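T cell receptor mu chain (Monodelphis domestica, PDB 7L15) forms one chain of the marsupial gamma mu T cell receptor and, with its immunoglobulin variable domain, probably takes part in antigen recognition. Local coordinates at residues Lys35-Gly40 and Lys85-Leu90; Thr63-Ser68 and Ile77-Glu82. All blocks are in the same frame, centred on the assembly; numbering follows the deposited sequence.

Contact 1 of 2, residues Lys35-Gly40 and Lys85-Leu90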
loop_
_atom_site.group_PDB
_atom_site.type_symbol
_atom_site.label_atom_id
_atom_site.label_comp_id
_atom_site.label_asym_id
_atom_site.label_seq_id
_atom_site.Cartn_x
_atom_site.Cartn_y
_atom_site.Cartn_z
ATOM N N LYS A 35 -17.346 13.835 -6.480
ATOM C CA LYS A 35 -17.541 15.274 -6.525
ATOM C C LYS A 35 -16.584 15.924 -5.535
ATOM O O LYS A 35 -16.335 15.384 -4.455
ATOM C CB LYS A 35 -19.002 15.654 -6.205
ATOM C CG LYS A 35 -19.211 17.154 -6.056
ATOM C CD LYS A 35 -20.684 17.547 -6.075
ATOM C CE LYS A 35 -21.445 16.907 -4.936
ATOM N NZ LYS A 35 -22.622 17.725 -4.559
ATOM N N CYS A 36 -16.032 17.069 -5.909
ATOM C CA CYS A 36 -15.243 17.893 -5.002
ATOM C C CYS A 36 -15.867 19.283 -4.961
ATOM O O CYS A 36 -15.795 20.025 -5.939
ATOM C CB CYS A 36 -13.788 17.957 -5.439
ATOM S SG CYS A 36 -12.747 19.132 -4.452
ATOM N N GLN A 37 -16.474 19.624 -3.826
ATOM C CA GLN A 37 -17.040 20.946 -3.589
ATOM C C GLN A 37 -15.940 21.886 -3.109
ATOM O O GLN A 37 -15.291 21.611 -2.091
ATOM C CB GLN A 37 -18.148 20.847 -2.545
ATOM C CG GLN A 37 -18.758 22.187 -2.191
ATOM C CD GLN A 37 -19.631 22.711 -3.295
ATOM O OE1 GLN A 37 -20.718 22.185 -3.531
ATOM N NE2 GLN A 37 -19.155 23.733 -4.002
ATOM N N THR A 38 -15.721 22.986 -3.828
ATOM C CA THR A 38 -14.676 23.926 -3.457
ATOM C C THR A 38 -15.271 25.213 -2.902
ATOM O O THR A 38 -16.441 25.539 -3.124
ATOM C CB THR A 38 -13.770 24.263 -4.646
ATOM O OG1 THR A 38 -14.430 25.190 -5.503
ATOM C CG2 THR A 38 -13.448 23.032 -5.420
ATOM N N SER A 39 -14.437 25.947 -2.175
ATOM C CA SER A 39 -14.833 27.240 -1.643
ATOM C C SER A 39 -13.585 27.979 -1.194
ATOM O O SER A 39 -12.542 27.369 -0.939
ATOM C CB SER A 39 -15.815 27.104 -0.472
ATOM O OG SER A 39 -16.434 28.352 -0.216
ATOM N N GLY A 40 -13.711 29.303 -1.095
ATOM C CA GLY A 40 -12.707 30.134 -0.468
ATOM C C GLY A 40 -11.720 30.783 -1.416
ATOM O O GLY A 40 -10.939 31.631 -0.975
ATOM N N LYS A 85 -21.566 26.210 -9.473
ATOM C CA LYS A 85 -21.551 25.570 -8.169
ATOM C C LYS A 85 -20.147 25.410 -7.593
ATOM O O LYS A 85 -20.008 24.902 -6.477
ATOM C CB LYS A 85 -22.260 24.204 -8.252
ATOM C CG LYS A 85 -23.718 24.206 -7.756
ATOM C CD LYS A 85 -24.546 23.060 -8.353
ATOM C CE LYS A 85 -25.816 22.771 -7.538
ATOM N NZ LYS A 85 -26.048 21.297 -7.309
ATOM N N ASN A 86 -19.101 25.830 -8.314
ATOM C CA ASN A 86 -17.722 25.721 -7.830
ATOM C C ASN A 86 -17.344 24.270 -7.491
ATOM O O ASN A 86 -16.663 23.996 -6.502
ATOM C CB ASN A 86 -17.491 26.634 -6.622
ATOM C CG ASN A 86 -17.437 28.118 -6.990
ATOM O OD1 ASN A 86 -17.793 28.523 -8.091
ATOM N ND2 ASN A 86 -16.972 28.932 -6.051
ATOM N N GLN A 87 -17.755 23.331 -8.331
ATOM C CA GLN A 87 -17.443 21.922 -8.126
ATOM C C GLN A 87 -16.628 21.384 -9.294
ATOM O O GLN A 87 -16.731 21.886 -10.417
ATOM C CB GLN A 87 -18.724 21.092 -7.979
ATOM C CG GLN A 87 -19.665 21.583 -6.885
ATOM C CD GLN A 87 -21.072 21.063 -7.089
ATOM O OE1 GLN A 87 -21.492 20.821 -8.220
ATOM N NE2 GLN A 87 -21.805 20.880 -6.000
ATOM N N ILE A 88 -15.797 20.368 -9.022
ATOM C CA ILE A 88 -15.224 19.541 -10.079
ATOM C C ILE A 88 -15.537 18.087 -9.772
ATOM O O ILE A 88 -15.731 17.700 -8.618
ATOM C CB ILE A 88 -13.701 19.700 -10.277
ATOM C CG1 ILE A 88 -12.915 18.938 -9.201
ATOM C CG2 ILE A 88 -13.320 21.154 -10.320
ATOM C CD1 ILE A 88 -11.510 18.577 -9.638
ATOM N N PHE A 89 -15.574 17.282 -10.830
ATOM C CA PHE A 89 -15.979 15.889 -10.749
ATOM C C PHE A 89 -14.889 14.984 -11.292
ATOM O O PHE A 89 -14.035 15.407 -12.076
ATOM C CB PHE A 89 -17.272 15.650 -11.506
ATOM C CG PHE A 89 -18.359 16.584 -11.108
ATOM C CD1 PHE A 89 -18.463 17.841 -11.704
ATOM C CD2 PHE A 89 -19.261 16.233 -10.112
ATOM C CE1 PHE A 89 -19.453 18.723 -11.322
ATOM C CE2 PHE A 89 -20.258 17.114 -9.717
ATOM C CZ PHE A 89 -20.360 18.360 -10.327
ATOM N N LEU A 90 -14.916 13.741 -10.830
ATOM C CA LEU A 90 -14.043 12.694 -11.323
ATOM C C LEU A 90 -14.906 11.558 -11.844
ATOM O O LEU A 90 -15.922 11.206 -11.236
ATOM C CB LEU A 90 -13.106 12.195 -10.224
ATOM C CG LEU A 90 -12.307 10.923 -10.499
ATOM C CD1 LEU A 90 -11.241 11.208 -11.508
ATOM C CD2 LEU A 90 -11.663 10.381 -9.223
#
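Cys36 and Ile88 form a hydrogen-bonded pair between antiparallel strands 35-39 and 87-90, whose axes approach to 4.8 Å at 163°. Cys36 N donates to Ile88 O at 2.8 Å, and Ile88 N returns a bond to Cys36 O at 3.1 Å. Lys35 with Phe89 and Gln37 with Gln87 are the flanking non-hydrogen-bonded pairs. Just before the second strand, Asn86 O accepts from both Thr38 N and Thr38 OG1, the hydroxyl at 2.7 Å and tilted out of the carbonyl plane. Asn86 and Gln87 together face Glu82 of the neighbouring strand 77-82, a G1 beta bulge. On the face of the two glutamines, the Gln37 chain folds at chi2 (73°), bringing its amide back over the partner strand. NE2 of Gln37 reaches Lys85 O at 2.9 Å within its own amide plane, while its OE1 takes Gln87 NE2 at 3.0 Å from above the carbonyl plane, so both ends of the Gln37 amide are held. Lys35 lies alongside the Phe89 ring, its CD 3.7 Å from Phe89 CE2, and continues over the Gln87 amide. On the other face, Cys36 CB packs on Ile88 CG1; chi1 of 174° swings SG anti to the backbone N, where it bonds to Cys105 beside Trp50. A disulfide joining the two sheets next to a core tryptophan is the hallmark of the immunoglobulin fold, here in its V-set form, and these strands correspond to strands B and E.

Contact 2 of 2, residues Thr63-Ser68 and Ile77-Glu82; sequences TGLNSS and ITSSRE. With NAG (2-acetamido-2-deoxy-beta-D-glucopyranose), chain D.
Thr63 and Ser79 make the one direct hydrogen bond between segments 63-68 and 77-82: Ser79 OG donates to Thr63 OG1 at 2.9 Å. The same threonine hydroxyl also bonds to Asp71 O, so its polar end is shared between two neighbours. The two strands run roughly parallel, at 24°, but their axes come no closer than 6.5 Å, and side chains bridge them. Van der Waals contacts lie on both sides of the hydroxyl pair. Thr63 CG2 meets Ile77 CG2 at 3.7 Å, and Leu65 inserts between Ser79 and Arg81, with its CD2 3.8 Å from Ser79 OG and its CD1 3.7 Å from Arg81 CD. Beyond this aliphatic stem, Arg81 bends at chi3 (65°) and lays one guanidinium face against the backbone at Asn66 and Ser67; Ser67 CA sits above that face, nearer its margin than its centre. The charged group is fixed by Lys44 O at NH1 and by a salt bridge from NE to Asp83. Covalent and turn-forming interactions occupy the far end, where Asn66 ND2 carries the glycan through C1 of NAG. Asn66 OD1 accepts from Ser68 N at 2.8 Å, an Asx turn, and from Ser68 OG at 3.1 Å; with Ser69 N also on OD1 and Gln47 on ND2, the glycosylated amide is probably held in its orientation. Strand 60-65 pairs with strands 48-53 and 70-72, whereas strand 77-82 pairs with strand 87-92; Thr70 touches both Leu65 and Ser79, and Leu90 packs on Thr63.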
loop_
_atom_site.group_PDB
_atom_site.type_symbol
_atom_site.label_atom_id
_atom_site.label_comp_id
_atom_site.label_asym_id
_atom_site.label_seq_id
_atom_site.Cartn_x
_atom_site.Cartn_y
_atom_site.Cartn_z
ATOM N N THR A 63 -5.839 12.889 -12.960
ATOM C CA THR A 63 -6.425 13.798 -13.938
ATOM C C THR A 63 -6.491 15.184 -13.309
ATOM O O THR A 63 -6.406 15.328 -12.091
ATOM C CB THR A 63 -7.824 13.337 -14.376
ATOM O OG1 THR A 63 -8.424 14.323 -15.228
ATOM C CG2 THR A 63 -8.707 13.108 -13.180
ATOM N N GLY A 64 -6.620 16.206 -14.159
ATOM C CA GLY A 64 -6.743 17.565 -13.661
ATOM C C GLY A 64 -7.312 18.463 -14.730
ATOM O O GLY A 64 -7.457 18.060 -15.885
ATOM N N LEU A 65 -7.640 19.695 -14.339
ATOM C CA LEU A 65 -8.249 20.594 -15.310
ATOM C C LEU A 65 -8.190 22.030 -14.821
ATOM O O LEU A 65 -8.067 22.302 -13.622
ATOM C CB LEU A 65 -9.705 20.210 -15.610
ATOM C CG LEU A 65 -10.805 20.531 -14.595
ATOM C CD1 LEU A 65 -12.186 20.361 -15.213
ATOM C CD2 LEU A 65 -10.689 19.677 -13.352
ATOM N N ASN A 66 -8.241 22.938 -15.792
ATOM C CA ASN A 66 -8.533 24.346 -15.560
ATOM C C ASN A 66 -9.584 24.742 -16.596
ATOM O O ASN A 66 -10.232 23.896 -17.227
ATOM C CB ASN A 66 -7.265 25.210 -15.606
ATOM C CG ASN A 66 -6.503 25.090 -16.919
ATOM O OD1 ASN A 66 -7.087 25.059 -18.004
ATOM N ND2 ASN A 66 -5.175 25.022 -16.813
ATOM N N SER A 67 -9.760 26.050 -16.798
ATOM C CA SER A 67 -10.833 26.518 -17.665
ATOM C C SER A 67 -10.531 26.303 -19.142
ATOM O O SER A 67 -11.461 26.348 -19.950
ATOM C CB SER A 67 -11.138 28.011 -17.416
ATOM O OG SER A 67 -10.052 28.834 -17.802
ATOM N N SER A 68 -9.271 26.048 -19.517
ATOM C CA SER A 68 -8.931 25.879 -20.924
ATOM C C SER A 68 -8.508 24.464 -21.309
ATOM O O SER A 68 -8.621 24.109 -22.486
ATOM C CB SER A 68 -7.815 26.858 -21.333
ATOM O OG SER A 68 -6.619 26.627 -20.611
ATOM N N ILE A 77 -10.467 7.515 -17.438
ATOM C CA ILE A 77 -10.475 8.511 -16.362
ATOM C C ILE A 77 -10.718 9.897 -16.952
ATOM O O ILE A 77 -10.032 10.299 -17.900
ATOM C CB ILE A 77 -9.139 8.500 -15.604
ATOM C CG1 ILE A 77 -8.879 7.116 -14.992
ATOM C CG2 ILE A 77 -9.076 9.661 -14.565
ATOM C CD1 ILE A 77 -7.651 7.042 -14.115
ATOM N N THR A 78 -11.679 10.640 -16.395
ATOM C CA THR A 78 -11.925 12.010 -16.849
ATOM C C THR A 78 -12.372 12.872 -15.670
ATOM O O THR A 78 -12.787 12.376 -14.623
ATOM C CB THR A 78 -12.985 12.094 -17.971
ATOM O OG1 THR A 78 -14.185 11.453 -17.543
ATOM C CG2 THR A 78 -12.513 11.424 -19.277
ATOM N N SER A 79 -12.284 14.183 -15.858
ATOM C CA SER A 79 -12.771 15.126 -14.869
ATOM C C SER A 79 -13.529 16.239 -15.582
ATOM O O SER A 79 -13.400 16.426 -16.788
ATOM C CB SER A 79 -11.625 15.688 -14.026
ATOM O OG SER A 79 -10.620 16.209 -14.866
ATOM N N SER A 80 -14.343 16.968 -14.830
ATOM C CA SER A 80 -15.147 18.026 -15.424
ATOM C C SER A 80 -15.521 19.014 -14.331
ATOM O O SER A 80 -15.306 18.762 -13.138
ATOM C CB SER A 80 -16.395 17.457 -16.106
ATOM O OG SER A 80 -17.167 16.717 -15.178
ATOM N N ARG A 81 -16.123 20.127 -14.758
ATOM C CA ARG A 81 -16.355 21.302 -13.929
ATOM C C ARG A 81 -17.802 21.773 -14.013
ATOM O O ARG A 81 -18.416 21.737 -15.082
ATOM C CB ARG A 81 -15.455 22.445 -14.369
ATOM C CG ARG A 81 -14.433 22.829 -13.349
ATOM C CD ARG A 81 -13.336 23.674 -13.958
ATOM N NE ARG A 81 -13.817 24.964 -14.431
ATOM C CZ ARG A 81 -13.121 26.096 -14.337
ATOM N NH1 ARG A 81 -11.925 26.087 -13.767
ATOM N NH2 ARG A 81 -13.620 27.236 -14.807
ATOM N N GLU A 82 -18.325 22.250 -12.884
ATOM C CA GLU A 82 -19.633 22.900 -12.806
ATOM C C GLU A 82 -19.417 24.293 -12.217
ATOM O O GLU A 82 -19.279 24.442 -10.998
ATOM C CB GLU A 82 -20.603 22.078 -11.966
ATOM C CG GLU A 82 -21.931 22.766 -11.678
ATOM C CD GLU A 82 -22.992 22.445 -12.704
ATOM O OE1 GLU A 82 -24.026 23.150 -12.729
ATOM O OE2 GLU A 82 -22.792 21.487 -13.481
HETATM C C1 NAG D . -4.274 24.928 -17.940
HETATM C C2 NAG D . -3.538 26.278 -18.119
HETATM C C3 NAG D . -2.515 26.191 -19.253
HETATM C C4 NAG D . -1.589 25.004 -19.035
HETATM C C5 NAG D . -2.439 23.743 -18.939
HETATM C C6 NAG D . -1.639 22.471 -18.775
HETATM C C7 NAG D . -4.840 28.246 -17.435
HETATM C C8 NAG D . -5.860 29.262 -17.851
HETATM N N2 NAG D . -4.492 27.349 -18.364
HETATM O O3 NAG D . -1.749 27.389 -19.320
HETATM O O4 NAG D . -0.639 24.902 -20.089
HETATM O O5 NAG D . -3.308 23.857 -17.803
HETATM O O6 NAG D . -0.880 22.468 -17.575
HETATM O O7 NAG D . -4.347 28.241 -16.311
#

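Overall arrangement
Strands 77-82 and 87-92, consecutive in the chain and adjacent in the sheet, join the two contacts: Ser80 O probably accepts from Phe89 N (2.8 Å), and Gln87 O from Glu82 N (3.0 Å). The centres are about 11 Å apart, and contact 2 is nested within the chain loop closed by contact 1. Contact 1 is a true strand pairing, built on backbone hydrogen bonds, with one face turned to the disulfide core and the other carrying Lys35, the two glutamines and the Phe89 ring, most of them partly exposed. Contact 2 spans strands that are not paired, relying on side chains; its Thr63 and Leu65 end is buried, whereas its Ser67 and Ser68 end reaches the glycosylated surface.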